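PDB 6EI6: coiled-coil and C2 domain-containing protein 1-like from Drosophila melanogaster, which binds monophosphorylated phosphoinositides and regulates endosomal sorting through the ESCRT pathway, supporting full activity of the ESCRT-III subunit shrub, probably by preventing its inappropriate polymerisation. Local coordinates for residues A[122-127]-A[167-172]; A[106-111]-A[250-255]; A[144-149]-A[191-196]. All coordinates share one frame; numbering follows the deposited sequence.

Contact 1. Residues A[122-127]-A[167-172]; sequences IVVVRG and PDYDER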
ATOM      1  N   ILE A 122       7.703   9.556   2.259  1.00 49.48           N
ATOM      2  CA  ILE A 122       7.172   9.146   3.560  1.00 45.90           C
ATOM      3  C   ILE A 122       6.533  10.360   4.220  1.00 48.47           C
ATOM      4  O   ILE A 122       7.133  11.441   4.253  1.00 51.30           O
ATOM      5  CB  ILE A 122       8.261   8.548   4.462  1.00 41.97           C
ATOM      6  CG1 ILE A 122       8.791   7.269   3.837  1.00 43.43           C
ATOM      7  CG2 ILE A 122       7.711   8.264   5.848  1.00 40.01           C
ATOM      8  CD1 ILE A 122      10.128   6.854   4.374  1.00 45.52           C
ATOM      9  N   VAL A 123       5.315  10.189   4.729  1.00 43.24           N
ATOM     10  CA  VAL A 123       4.577  11.259   5.386  1.00 42.09           C
ATOM     11  C   VAL A 123       4.277  10.812   6.806  1.00 49.72           C
ATOM     12  O   VAL A 123       3.580   9.808   7.009  1.00 49.19           O
ATOM     13  CB  VAL A 123       3.275  11.596   4.651  1.00 46.23           C
ATOM     14  CG1 VAL A 123       2.594  12.764   5.322  1.00 44.81           C
ATOM     15  CG2 VAL A 123       3.548  11.892   3.170  1.00 47.18           C
ATOM     16  N   VAL A 124       4.809  11.542   7.784  1.00 49.99           N
ATOM     17  CA  VAL A 124       4.442  11.350   9.181  1.00 46.64           C
ATOM     18  C   VAL A 124       3.296  12.318   9.449  1.00 50.02           C
ATOM     19  O   VAL A 124       3.485  13.535   9.434  1.00 53.24           O
ATOM     20  CB  VAL A 124       5.631  11.583  10.124  1.00 47.19           C
ATOM     21  CG1 VAL A 124       5.289  11.170  11.549  1.00 47.73           C
ATOM     22  CG2 VAL A 124       6.857  10.811   9.651  1.00 42.29           C
ATOM     23  N   VAL A 125       2.103  11.784   9.681  1.00 50.10           N
ATOM     24  CA  VAL A 125       0.886  12.583   9.655  1.00 55.86           C
ATOM     25  C   VAL A 125       0.476  13.064  11.043  1.00 55.14           C
ATOM     26  O   VAL A 125       0.058  14.205  11.208  1.00 56.85           O
ATOM     27  CB  VAL A 125      -0.259  11.800   8.970  1.00 53.64           C
ATOM     28  CG1 VAL A 125      -1.512  12.633   8.933  1.00 49.57           C
ATOM     29  CG2 VAL A 125       0.147  11.386   7.568  1.00 49.26           C
ATOM     30  N   ARG A 126       0.503  12.196  12.049  1.00 53.18           N
ATOM     31  CA  ARG A 126       0.019  12.626  13.356  1.00 54.47           C
ATOM     32  C   ARG A 126       0.145  11.463  14.322  1.00 60.08           C
ATOM     33  O   ARG A 126       0.151  10.294  13.922  1.00 58.14           O
ATOM     34  CB  ARG A 126      -1.446  13.129  13.338  1.00 53.43           C
ATOM     35  CG  ARG A 126      -2.486  12.092  12.955  1.00 60.05           C
ATOM     36  CD  ARG A 126      -3.926  12.641  12.925  1.00 58.11           C
ATOM     37  NE  ARG A 126      -4.882  11.569  13.226  1.00 71.40           N
ATOM     38  CZ  ARG A 126      -6.200  11.628  13.019  1.00 77.30           C
ATOM     39  NH1 ARG A 126      -6.758  12.719  12.501  1.00 78.03           N
ATOM     40  NH2 ARG A 126      -6.968  10.586  13.336  1.00 70.52           N
ATOM     41  N   GLY A 127       0.264  11.808  15.601  1.00 59.39           N
ATOM     42  CA  GLY A 127       0.104  10.861  16.682  1.00 53.64           C
ATOM     43  C   GLY A 127      -1.280  11.033  17.278  1.00 57.91           C
ATOM     44  O   GLY A 127      -1.901  12.095  17.178  1.00 55.34           O
ATOM     45  N   PRO A 167      -0.049  14.670  18.702  1.00 56.72           N
ATOM     46  CA  PRO A 167       0.658  15.619  17.834  1.00 55.37           C
ATOM     47  C   PRO A 167       0.173  15.579  16.394  1.00 62.95           C
ATOM     48  O   PRO A 167      -0.240  14.534  15.877  1.00 59.19           O
ATOM     49  CB  PRO A 167       2.112  15.144  17.908  1.00 56.28           C
ATOM     50  CG  PRO A 167       2.071  13.762  18.415  1.00 58.14           C
ATOM     51  CD  PRO A 167       0.866  13.685  19.301  1.00 60.47           C
ATOM     52  N   ASP A 168       0.309  16.716  15.726  1.00 60.69           N
ATOM     53  CA  ASP A 168       0.009  16.843  14.310  1.00 54.46           C
ATOM     54  C   ASP A 168       1.279  17.253  13.569  1.00 59.76           C
ATOM     55  O   ASP A 168       1.362  18.375  13.071  1.00 64.70           O
ATOM     56  CB  ASP A 168      -1.137  17.853  14.078  1.00 60.25           C
ATOM     57  CG  ASP A 168      -2.522  17.214  14.198  1.00 65.78           C
ATOM     58  OD1 ASP A 168      -3.398  17.787  14.884  1.00 65.39           O
ATOM     59  OD2 ASP A 168      -2.750  16.142  13.591  1.00 70.33           O
ATOM     60  N   TYR A 169       2.265  16.351  13.504  1.00 60.98           N
ATOM     61  CA  TYR A 169       3.329  16.472  12.506  1.00 58.33           C
ATOM     62  C   TYR A 169       2.728  16.450  11.109  1.00 65.06           C
ATOM     63  O   TYR A 169       1.754  15.755  10.844  1.00 68.91           O
ATOM     64  CB  TYR A 169       4.328  15.314  12.602  1.00 54.06           C
ATOM     65  CG  TYR A 169       4.568  14.720  13.979  1.00 62.28           C
ATOM     66  CD1 TYR A 169       5.546  15.239  14.829  1.00 65.65           C
ATOM     67  CD2 TYR A 169       3.846  13.616  14.414  1.00 55.58           C
ATOM     68  CE1 TYR A 169       5.780  14.682  16.081  1.00 61.55           C
ATOM     69  CE2 TYR A 169       4.073  13.060  15.662  1.00 60.01           C
ATOM     70  CZ  TYR A 169       5.039  13.595  16.489  1.00 58.94           C
ATOM     71  OH  TYR A 169       5.252  13.027  17.726  1.00 63.61           O
ATOM     72  N   ASP A 170       3.318  17.173  10.175  1.00 61.58           N
ATOM     73  CA  ASP A 170       2.815  17.069   8.809  1.00 55.92           C
ATOM     74  C   ASP A 170       3.996  17.208   7.880  1.00 59.13           C
ATOM     75  O   ASP A 170       4.058  18.109   7.051  1.00 63.80           O
ATOM     76  CB  ASP A 170       1.751  18.109   8.496  1.00 55.50           C
ATOM     77  CG  ASP A 170       0.397  17.718   9.051  1.00 68.67           C
ATOM     78  OD1 ASP A 170      -0.038  16.572   8.811  1.00 72.97           O
ATOM     79  OD2 ASP A 170      -0.229  18.548   9.742  1.00 73.44           O
ATOM     80  N   GLU A 171       4.940  16.293   8.032  1.00 51.87           N
ATOM     81  CA  GLU A 171       6.223  16.403   7.367  1.00 57.23           C
ATOM     82  C   GLU A 171       6.402  15.259   6.396  1.00 53.95           C
ATOM     83  O   GLU A 171       6.105  14.104   6.723  1.00 53.54           O
ATOM     84  CB  GLU A 171       7.374  16.419   8.375  1.00 60.74           C
ATOM     85  CG  GLU A 171       7.699  17.809   8.885  1.00 59.89           C
ATOM     86  CD  GLU A 171       8.619  17.776  10.082  1.00 61.63           C
ATOM     87  OE1 GLU A 171       9.842  17.550   9.877  1.00 62.92           O
ATOM     88  OE2 GLU A 171       8.111  17.957  11.222  1.00 57.16           O
ATOM     89  N   ARG A 172       6.911  15.608   5.216  1.00 52.89           N
ATOM     90  CA  ARG A 172       7.157  14.692   4.118  1.00 49.12           C
ATOM     91  C   ARG A 172       8.656  14.572   3.899  1.00 49.75           C
ATOM     92  O   ARG A 172       9.374  15.574   3.923  1.00 57.08           O
ATOM     93  CB  ARG A 172       6.483  15.193   2.837  1.00 50.35           C
ATOM     94  CG  ARG A 172       5.165  15.916   3.053  1.00 54.09           C
ATOM     95  CD  ARG A 172       4.403  16.155   1.733  1.00 60.83           C
ATOM     96  NE  ARG A 172       2.942  16.174   1.947  1.00 70.24           N
ATOM     97  CZ  ARG A 172       2.053  15.343   1.380  1.00 67.14           C
ATOM     98  NH1 ARG A 172       2.435  14.408   0.510  1.00 63.91           N
ATOM     99  NH2 ARG A 172       0.760  15.457   1.678  1.00 67.71           N
TER

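Contact 2. Residues A[106-111]-A[250-255]; sequences FNIVHC and RNPILT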
ATOM      1  N   PHE A 106      -6.036   1.445 -17.602  1.00 45.67           N
ATOM      2  CA  PHE A 106      -5.671   1.978 -16.301  1.00 47.63           C
ATOM      3  C   PHE A 106      -4.513   2.912 -16.563  1.00 57.08           C
ATOM      4  O   PHE A 106      -3.766   2.739 -17.536  1.00 67.66           O
ATOM      5  CB  PHE A 106      -5.256   0.891 -15.313  1.00 45.10           C
ATOM      6  CG  PHE A 106      -6.374  -0.049 -14.920  1.00 43.95           C
ATOM      7  CD1 PHE A 106      -7.111  -0.726 -15.883  1.00 39.82           C
ATOM      8  CD2 PHE A 106      -6.679  -0.261 -13.584  1.00 40.22           C
ATOM      9  CE1 PHE A 106      -8.139  -1.593 -15.520  1.00 38.64           C
ATOM     10  CE2 PHE A 106      -7.715  -1.131 -13.211  1.00 36.42           C
ATOM     11  CZ  PHE A 106      -8.439  -1.793 -14.183  1.00 36.06           C
ATOM     12  N   ASN A 107      -4.375   3.931 -15.740  1.00 53.29           N
ATOM     13  CA  ASN A 107      -3.254   4.799 -16.062  1.00 54.94           C
ATOM     14  C   ASN A 107      -2.167   4.608 -15.020  1.00 54.78           C
ATOM     15  O   ASN A 107      -1.785   5.564 -14.340  1.00 53.39           O
ATOM     16  CB  ASN A 107      -3.701   6.251 -16.155  1.00 54.12           C
ATOM     17  CG  ASN A 107      -2.694   7.117 -16.864  1.00 56.70           C
ATOM     18  OD1 ASN A 107      -1.749   6.623 -17.482  1.00 60.31           O
ATOM     19  ND2 ASN A 107      -2.878   8.418 -16.768  1.00 60.03           N
ATOM     20  N   ILE A 108      -1.676   3.369 -14.898  1.00 53.96           N
ATOM     21  CA  ILE A 108      -0.925   2.972 -13.706  1.00 59.06           C
ATOM     22  C   ILE A 108       0.345   3.799 -13.567  1.00 59.25           C
ATOM     23  O   ILE A 108       0.747   4.163 -12.452  1.00 58.74           O
ATOM     24  CB  ILE A 108      -0.617   1.461 -13.732  1.00 52.38           C
ATOM     25  CG1 ILE A 108      -1.918   0.665 -13.706  1.00 47.98           C
ATOM     26  CG2 ILE A 108       0.282   1.058 -12.547  1.00 41.60           C
ATOM     27  CD1 ILE A 108      -1.841  -0.608 -14.509  1.00 50.30           C
ATOM     28  N   VAL A 109       0.979   4.136 -14.694  1.00 53.48           N
ATOM     29  CA  VAL A 109       2.243   4.865 -14.668  1.00 55.82           C
ATOM     30  C   VAL A 109       2.098   6.305 -14.167  1.00 55.31           C
ATOM     31  O   VAL A 109       3.111   6.942 -13.854  1.00 58.45           O
ATOM     32  CB  VAL A 109       2.865   4.715 -16.082  1.00 59.90           C
ATOM     33  CG1 VAL A 109       3.771   5.872 -16.480  1.00 60.62           C
ATOM     34  CG2 VAL A 109       3.648   3.400 -16.172  1.00 55.73           C
ATOM     35  N   HIS A 110       0.866   6.806 -13.985  1.00 52.53           N
ATOM     36  CA  HIS A 110       0.613   8.225 -13.724  1.00 57.37           C
ATOM     37  C   HIS A 110      -0.290   8.470 -12.512  1.00 56.67           C
ATOM     38  O   HIS A 110      -1.008   9.473 -12.480  1.00 60.11           O
ATOM     39  CB  HIS A 110      -0.016   8.905 -14.950  1.00 55.44           C
ATOM     40  CG  HIS A 110       0.926   9.094 -16.098  1.00 61.36           C
ATOM     41  ND1 HIS A 110       2.270   8.780 -16.028  1.00 65.60           N
ATOM     42  CD2 HIS A 110       0.717   9.559 -17.351  1.00 58.35           C
ATOM     43  CE1 HIS A 110       2.849   9.055 -17.182  1.00 54.98           C
ATOM     44  NE2 HIS A 110       1.927   9.523 -18.003  1.00 61.69           N
ATOM     45  N   CYS A 111      -0.316   7.590 -11.513  1.00 58.73           N
ATOM     46  CA  CYS A 111      -1.009   7.935 -10.269  1.00 59.15           C
ATOM     47  C   CYS A 111       0.040   8.420  -9.285  1.00 55.99           C
ATOM     48  O   CYS A 111       1.140   7.880  -9.241  1.00 57.94           O
ATOM     49  CB  CYS A 111      -1.825   6.765  -9.696  1.00 63.90           C
ATOM     50  SG  CYS A 111      -1.020   5.187  -9.325  1.00 60.94           S
ATOM     51  N   ARG A 250       5.402   6.922  -7.188  1.00 45.62           N
ATOM     52  CA  ARG A 250       4.770   7.363  -8.429  1.00 52.96           C
ATOM     53  C   ARG A 250       3.969   6.235  -9.078  1.00 50.88           C
ATOM     54  O   ARG A 250       2.892   6.467  -9.625  1.00 45.60           O
ATOM     55  CB  ARG A 250       5.820   7.896  -9.405  1.00 53.20           C
ATOM     56  CG  ARG A 250       5.529   7.543 -10.845  1.00 56.18           C
ATOM     57  CD  ARG A 250       6.078   8.544 -11.843  1.00 59.70           C
ATOM     58  NE  ARG A 250       5.165   9.677 -11.992  1.00 66.78           N
ATOM     59  CZ  ARG A 250       5.288  10.619 -12.922  1.00 62.23           C
ATOM     60  NH1 ARG A 250       6.282  10.552 -13.791  1.00 62.36           N
ATOM     61  NH2 ARG A 250       4.418  11.619 -12.983  1.00 61.03           N
ATOM     62  N   ASN A 251       4.468   5.009  -9.040  1.00 48.51           N
ATOM     63  CA  ASN A 251       3.654   3.890  -9.487  1.00 49.24           C
ATOM     64  C   ASN A 251       4.158   2.642  -8.788  1.00 42.34           C
ATOM     65  O   ASN A 251       5.265   2.647  -8.238  1.00 42.49           O
ATOM     66  CB  ASN A 251       3.687   3.741 -11.021  1.00 45.15           C
ATOM     67  CG  ASN A 251       5.089   3.772 -11.582  1.00 49.91           C
ATOM     68  OD1 ASN A 251       5.527   4.793 -12.104  1.00 56.40           O
ATOM     69  ND2 ASN A 251       5.799   2.656 -11.495  1.00 46.11           N
ATOM     70  N   PRO A 252       3.366   1.569  -8.766  1.00 38.32           N
ATOM     71  CA  PRO A 252       3.794   0.361  -8.056  1.00 35.44           C
ATOM     72  C   PRO A 252       5.076  -0.218  -8.636  1.00 41.81           C
ATOM     73  O   PRO A 252       5.404  -0.018  -9.806  1.00 41.65           O
ATOM     74  CB  PRO A 252       2.612  -0.596  -8.238  1.00 37.45           C
ATOM     75  CG  PRO A 252       1.430   0.284  -8.477  1.00 35.27           C
ATOM     76  CD  PRO A 252       1.960   1.485  -9.208  1.00 37.46           C
ATOM     77  N   ILE A 253       5.821  -0.926  -7.783  1.00 38.58           N
ATOM     78  CA  ILE A 253       7.041  -1.593  -8.224  1.00 40.23           C
ATOM     79  C   ILE A 253       6.750  -2.492  -9.422  1.00 41.60           C
ATOM     80  O   ILE A 253       7.477  -2.483 -10.423  1.00 41.41           O
ATOM     81  CB  ILE A 253       7.668  -2.391  -7.061  1.00 42.07           C
ATOM     82  CG1 ILE A 253       7.855  -1.510  -5.823  1.00 42.32           C
ATOM     83  CG2 ILE A 253       9.001  -2.978  -7.475  1.00 37.38           C
ATOM     84  CD1 ILE A 253       8.500  -0.204  -6.111  1.00 41.93           C
ATOM     85  N   LEU A 254       5.694  -3.296  -9.329  1.00 42.09           N
ATOM     86  CA  LEU A 254       5.316  -4.224 -10.395  1.00 41.58           C
ATOM     87  C   LEU A 254       4.321  -3.609 -11.371  1.00 41.03           C
ATOM     88  O   LEU A 254       3.341  -4.254 -11.769  1.00 41.18           O
ATOM     89  CB  LEU A 254       4.753  -5.501  -9.784  1.00 43.83           C
ATOM     90  CG  LEU A 254       5.611  -6.121  -8.684  1.00 43.43           C
ATOM     91  CD1 LEU A 254       4.910  -7.366  -8.097  1.00 37.58           C
ATOM     92  CD2 LEU A 254       6.990  -6.434  -9.250  1.00 33.86           C
ATOM     93  N   THR A 255       4.546  -2.349 -11.744  1.00 39.97           N
ATOM     94  CA  THR A 255       3.712  -1.699 -12.739  1.00 41.39           C
ATOM     95  C   THR A 255       3.775  -2.430 -14.076  1.00 40.90           C
ATOM     96  O   THR A 255       2.761  -2.553 -14.772  1.00 39.85           O
ATOM     97  CB  THR A 255       4.143  -0.245 -12.898  1.00 44.25           C
ATOM     98  OG1 THR A 255       3.573   0.549 -11.843  1.00 46.09           O
ATOM     99  CG2 THR A 255       3.705   0.302 -14.258  1.00 46.88           C
TER

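Contact 3. Residues A[144-149]-A[191-196]; sequences VEFPLL and HGVKFE. With SO4 (sulfate ion), chain C.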
ATOM      1  N   VAL A 144      12.609   8.397  11.408  1.00 50.86           N
ATOM      2  CA  VAL A 144      12.232   7.556  10.279  1.00 41.49           C
ATOM      3  C   VAL A 144      13.485   6.880   9.760  1.00 45.41           C
ATOM      4  O   VAL A 144      14.501   7.542   9.530  1.00 53.82           O
ATOM      5  CB  VAL A 144      11.561   8.370   9.161  1.00 43.48           C
ATOM      6  CG1 VAL A 144      11.238   7.449   7.969  1.00 41.96           C
ATOM      7  CG2 VAL A 144      10.308   9.092   9.688  1.00 40.05           C
ATOM      8  N   GLU A 145      13.413   5.572   9.574  1.00 44.74           N
ATOM      9  CA  GLU A 145      14.536   4.782   9.097  1.00 48.11           C
ATOM     10  C   GLU A 145      14.068   3.959   7.903  1.00 53.12           C
ATOM     11  O   GLU A 145      13.202   3.091   8.047  1.00 48.40           O
ATOM     12  CB  GLU A 145      15.071   3.891  10.212  1.00 49.59           C
ATOM     13  CG  GLU A 145      16.220   2.999   9.798  1.00 58.26           C
ATOM     14  CD  GLU A 145      16.923   2.410  10.983  1.00 61.34           C
ATOM     15  OE1 GLU A 145      16.422   2.585  12.113  1.00 66.39           O
ATOM     16  OE2 GLU A 145      17.972   1.766  10.790  1.00 69.71           O
ATOM     17  N   PHE A 146      14.621   4.246   6.727  1.00 58.87           N
ATOM     18  CA  PHE A 146      14.238   3.593   5.477  1.00 58.76           C
ATOM     19  C   PHE A 146      15.421   2.793   4.942  1.00 61.11           C
ATOM     20  O   PHE A 146      16.483   3.382   4.681  1.00 67.41           O
ATOM     21  CB  PHE A 146      13.783   4.638   4.442  1.00 60.15           C
ATOM     22  CG  PHE A 146      13.341   4.033   3.146  1.00 61.85           C
ATOM     23  CD1 PHE A 146      14.268   3.559   2.226  1.00 62.40           C
ATOM     24  CD2 PHE A 146      11.995   3.897   2.863  1.00 61.88           C
ATOM     25  CE1 PHE A 146      13.860   2.962   1.053  1.00 62.61           C
ATOM     26  CE2 PHE A 146      11.579   3.300   1.686  1.00 58.88           C
ATOM     27  CZ  PHE A 146      12.511   2.835   0.779  1.00 60.53           C
ATOM     28  N   PRO A 147      15.298   1.487   4.714  1.00 61.78           N
ATOM     29  CA  PRO A 147      16.474   0.703   4.306  1.00 66.53           C
ATOM     30  C   PRO A 147      16.949   1.070   2.904  1.00 66.58           C
ATOM     31  O   PRO A 147      16.143   1.272   1.993  1.00 63.94           O
ATOM     32  CB  PRO A 147      15.978  -0.750   4.373  1.00 60.45           C
ATOM     33  CG  PRO A 147      14.516  -0.665   4.184  1.00 60.82           C
ATOM     34  CD  PRO A 147      14.063   0.682   4.723  1.00 60.19           C
ATOM     35  N   LEU A 148      18.273   1.164   2.736  1.00 67.35           N
ATOM     36  CA  LEU A 148      18.850   1.419   1.416  1.00 66.60           C
ATOM     37  C   LEU A 148      19.780   0.277   1.011  1.00 70.16           C
ATOM     38  O   LEU A 148      19.587  -0.865   1.445  1.00 65.41           O
ATOM     39  CB  LEU A 148      19.578   2.767   1.390  1.00 60.30           C
ATOM     40  CG  LEU A 148      18.691   4.007   1.622  1.00 62.07           C
ATOM     41  CD1 LEU A 148      19.464   5.300   1.542  1.00 61.85           C
ATOM     42  CD2 LEU A 148      17.511   4.075   0.666  1.00 63.99           C
ATOM     43  N   LEU A 149      20.788   0.573   0.185  1.00 76.80           N
ATOM     44  CA  LEU A 149      21.626  -0.465  -0.416  1.00 77.59           C
ATOM     45  C   LEU A 149      22.640  -1.019   0.572  1.00 80.56           C
ATOM     46  O   LEU A 149      23.266  -0.269   1.328  1.00 80.68           O
ATOM     47  CB  LEU A 149      22.374   0.070  -1.633  1.00 73.64           C
ATOM     48  CG  LEU A 149      21.564   0.428  -2.875  1.00 74.83           C
ATOM     49  CD1 LEU A 149      20.453  -0.592  -3.133  1.00 74.83           C
ATOM     50  CD2 LEU A 149      21.020   1.849  -2.741  1.00 70.59           C
ATOM     51  N   HIS A 191      10.814  -6.057   3.444  1.00 55.81           N
ATOM     52  CA  HIS A 191      11.288  -5.175   4.508  1.00 53.68           C
ATOM     53  C   HIS A 191      10.332  -3.999   4.668  1.00 51.81           C
ATOM     54  O   HIS A 191       9.292  -3.920   4.007  1.00 51.28           O
ATOM     55  CB  HIS A 191      12.729  -4.736   4.213  1.00 53.70           C
ATOM     56  CG  HIS A 191      13.702  -5.881   4.172  1.00 62.32           C
ATOM     57  ND1 HIS A 191      13.814  -6.808   5.191  1.00 66.90           N
ATOM     58  CD2 HIS A 191      14.599  -6.255   3.229  1.00 64.56           C
ATOM     59  CE1 HIS A 191      14.741  -7.698   4.879  1.00 65.68           C
ATOM     60  NE2 HIS A 191      15.235  -7.383   3.695  1.00 67.60           N
ATOM     61  N   GLY A 192      10.683  -3.086   5.569  1.00 50.29           N
ATOM     62  CA  GLY A 192       9.769  -2.034   5.945  1.00 39.73           C
ATOM     63  C   GLY A 192      10.485  -0.771   6.374  1.00 46.31           C
ATOM     64  O   GLY A 192      11.716  -0.687   6.371  1.00 48.43           O
ATOM     65  N   VAL A 193       9.676   0.226   6.732  1.00 42.13           N
ATOM     66  CA  VAL A 193      10.113   1.519   7.243  1.00 42.09           C
ATOM     67  C   VAL A 193       9.834   1.561   8.742  1.00 47.13           C
ATOM     68  O   VAL A 193       8.729   1.213   9.174  1.00 43.95           O
ATOM     69  CB  VAL A 193       9.359   2.655   6.532  1.00 47.19           C
ATOM     70  CG1 VAL A 193       9.879   3.997   6.970  1.00 46.64           C
ATOM     71  CG2 VAL A 193       9.453   2.476   5.030  1.00 49.42           C
ATOM     72  N   LYS A 194      10.815   2.013   9.528  1.00 47.70           N
ATOM     73  CA  LYS A 194      10.722   2.044  10.985  1.00 46.90           C
ATOM     74  C   LYS A 194      10.447   3.467  11.463  1.00 45.45           C
ATOM     75  O   LYS A 194      11.145   4.402  11.066  1.00 45.12           O
ATOM     76  CB  LYS A 194      12.015   1.503  11.610  1.00 50.17           C
ATOM     77  CG  LYS A 194      12.017   1.391  13.162  1.00 56.80           C
ATOM     78  CD  LYS A 194      13.449   1.164  13.747  1.00 59.02           C
ATOM     79  CE  LYS A 194      13.808  -0.316  13.865  1.00 60.92           C
ATOM     80  NZ  LYS A 194      15.264  -0.527  14.124  1.00 69.57           N
ATOM     81  N   PHE A 195       9.427   3.634  12.308  1.00 43.79           N
ATOM     82  CA  PHE A 195       9.091   4.922  12.911  1.00 40.35           C
ATOM     83  C   PHE A 195       9.289   4.826  14.417  1.00 45.86           C
ATOM     84  O   PHE A 195       8.617   4.030  15.077  1.00 50.70           O
ATOM     85  CB  PHE A 195       7.646   5.323  12.618  1.00 40.49           C
ATOM     86  CG  PHE A 195       7.356   5.509  11.173  1.00 46.57           C
ATOM     87  CD1 PHE A 195       7.040   4.420  10.365  1.00 41.91           C
ATOM     88  CD2 PHE A 195       7.412   6.772  10.606  1.00 43.17           C
ATOM     89  CE1 PHE A 195       6.802   4.586   9.028  1.00 42.93           C
ATOM     90  CE2 PHE A 195       7.156   6.949   9.266  1.00 44.08           C
ATOM     91  CZ  PHE A 195       6.850   5.847   8.471  1.00 46.81           C
ATOM     92  N   GLU A 196      10.166   5.656  14.972  1.00 49.10           N
ATOM     93  CA  GLU A 196      10.404   5.675  16.415  1.00 46.62           C
ATOM     94  C   GLU A 196       9.868   6.972  17.001  1.00 42.24           C
ATOM     95  O   GLU A 196      10.255   8.055  16.565  1.00 46.18           O
ATOM     96  CB  GLU A 196      11.885   5.490  16.721  1.00 40.10           C
ATOM     97  CG  GLU A 196      12.334   4.095  16.390  1.00 38.58           C
ATOM     98  CD  GLU A 196      13.827   3.916  16.501  1.00 51.14           C
ATOM     99  OE1 GLU A 196      14.512   4.913  16.786  1.00 54.48           O
ATOM    100  OE2 GLU A 196      14.319   2.780  16.301  1.00 62.48           O
TER
HETATM  101  S   SO4 C 901      12.330  -5.120   8.308  1.00 87.64           S
HETATM  102  O1  SO4 C 901      12.977  -4.058   7.517  1.00 74.54           O
HETATM  103  O2  SO4 C 901      12.778  -6.450   7.863  1.00 74.90           O
HETATM  104  O3  SO4 C 901      10.867  -5.010   8.160  1.00 70.10           O
HETATM  105  O4  SO4 C 901      12.719  -4.956   9.715  1.00 94.68           O

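Contact 1. Residues A[122-127]-A[167-172]
Val124 and Glu171 form the antiparallel hydrogen-bonded pair of this contact. Val124 N donates to Glu171 O at 3.1 Å, while the return bond from Glu171 N to Val124 O is weak at 3.4 Å. In the adjoining non-hydrogen-bonded pair, Val123 with Arg172, the CA atoms make C-H...O contacts to Glu171 O and Ile122 O. Residues 167-170 are loop, and the backbones bond again at Gly127 N, which reaches Pro167 O at 2.8 Å.

The apolar part centres on Val124, Tyr169 and Pro167. Val124 CG1, held opposite the backbone N by a chi1 of -171°, meets Tyr169 CD2 at 4.0 Å. Pro167 CB sits over one face of the tyrosine ring near its rim, while the Tyr169 hydroxyl is hydrogen-bonded to that of Tyr130. Pro167 CG packs on Gly127 CA at 3.9 Å. Replacing Pro167 by an alanine would remove CG and CD, is likely to open a gap above the Gly127 backbone, and would probably let the loop turn more freely, aiming its carbonyl less firmly at Gly127 N.

The charged side chains of Arg126, Asp168 and Arg172 lie at the surface. Val123 CG2 supports one face of the Arg172 guanidinium, 3.8 Å from NH1, and Arg172 NH1 forms a salt bridge with Glu121. Arg126 runs alongside Asp168, but NE remains 5.1 Å from OD2 and pairs with Glu244 instead.

A classic beta bulge at Val125 and Arg126, opposite Glu244 of strand 241-249, lies on the other side of strand 119-128 from this pairing. The contact itself joins strand 119-128 to strand 171-176 at the edge of one sheet of the antiparallel C2 beta-sandwich.

Contact 2. Residues A[106-111]-A[250-255]
With chi1 at -63°, Ile108 holds CG2 opposite its backbone N and presents it to Thr255, whose chi1 of -81° turns OG1 to the same methyl and CG2 to Val109. Ile108 CG2 lies 3.4 Å from Thr255 OG1, the two side chains running past one another head to tail. Val109 CG2 meets Thr255 CG2 at 3.6 Å, the two side chains crossing at about a right angle. Pro252 CD closes on Ile108 CG2 at 3.8 Å, again nearly at right angles. Asn251 CB rests against Ile108 O at 3.3 Å.

No hydrogen bond links the two segments; the polar groups are instead tied within each. Pro252 O is gripped from opposite faces of its plane, by Asn251 ND2 at 3.2 Å and by Thr255 OG1 at 2.8 Å. These bonds brace a type I beta turn from Pro252 to Thr255, with Leu254 as the N-cap of helix 255-263. The turn carries the chain out of strand 241-249 of the C2 domain into that helix, and residues 108-111, with a short 3-10 segment at Ile108 and Val109, line it on the way to strand 119-128. Ile108 also reaches Met258 of this helix and Met52 of helix 34-62, placing the contact where the C2 sandwich meets the helical part of the chain.

Arg250 lays one face of its guanidinium over Val109 O, NE standing 3.9 Å away. The same oxygen accepts from His110 ND1 at 3.0 Å, the donor lying well above the carbonyl plane. Arg179 NH2, from outside the two segments, donates a hydrogen bond to Asn251 O.

Contact 3. Residues A[144-149]-A[191-196]
This is an antiparallel strand pairing inside one sheet of the C2 domain, joining strand 140-145 to strand 192-199. Glu145 and Lys194 form the hydrogen-bonded pair: Glu145 N reaches Lys194 O at 3.0 Å, and Lys194 N reaches Glu145 O at 3.0 Å with an almost straight N-H...O angle of 173°. Beyond the backbone their side chains run alongside each other, the lysine bending at its third torsion, but the salt bridge from NZ to Glu145 OE1 is long at 3.9 Å. Glu145 OE2 also lies near Glu152, which would probably raise the glutamate's proton affinity.

The other face is apolar. Val144 CG1 meets Val193 CG1 at 3.8 Å, and Val144 CG2 lies 3.8 Å from Phe195 CD2. Val193 CG2 approaches Phe146 CD2 at 3.6 Å, coming obliquely to the ring. Ile122 of strand 119-128 packs on Val144, Phe146 and Phe195.

Where helix 182-190 ends, a sulfate ion, probably from the crystallisation liquor, is held by His191 ND1 to O2 at 2.9 Å, in the ring plane, by Gly192 N to O1 at 3.2 Å, and by Lys216. The face bearing Val144 and Phe195 turns to strand 119-128 of the second sheet, as in the two-sheet antiparallel sandwich of C2 domains.

Contacts 1 and 3 belong to opposing sheets of the C2 sandwich, their centres 16 Å apart, and meet in its core. Ile122 CG2 packs on Phe195 CZ at 3.7 Å, and Val124 CG2 lies 3.9 Å from Val144 CG2. Strands 119-128 and 140-145 follow each other in the chain, and the segments of these two contacts alternate along it. Contact 2 closes a loop that encloses both; its centre is 25 Å from that of contact 1 and 22 Å from that of contact 3, and it touches neither, the nearest atoms being about 10 Å and about 9 Å away. The sulfate is bound at the edge of contact 3.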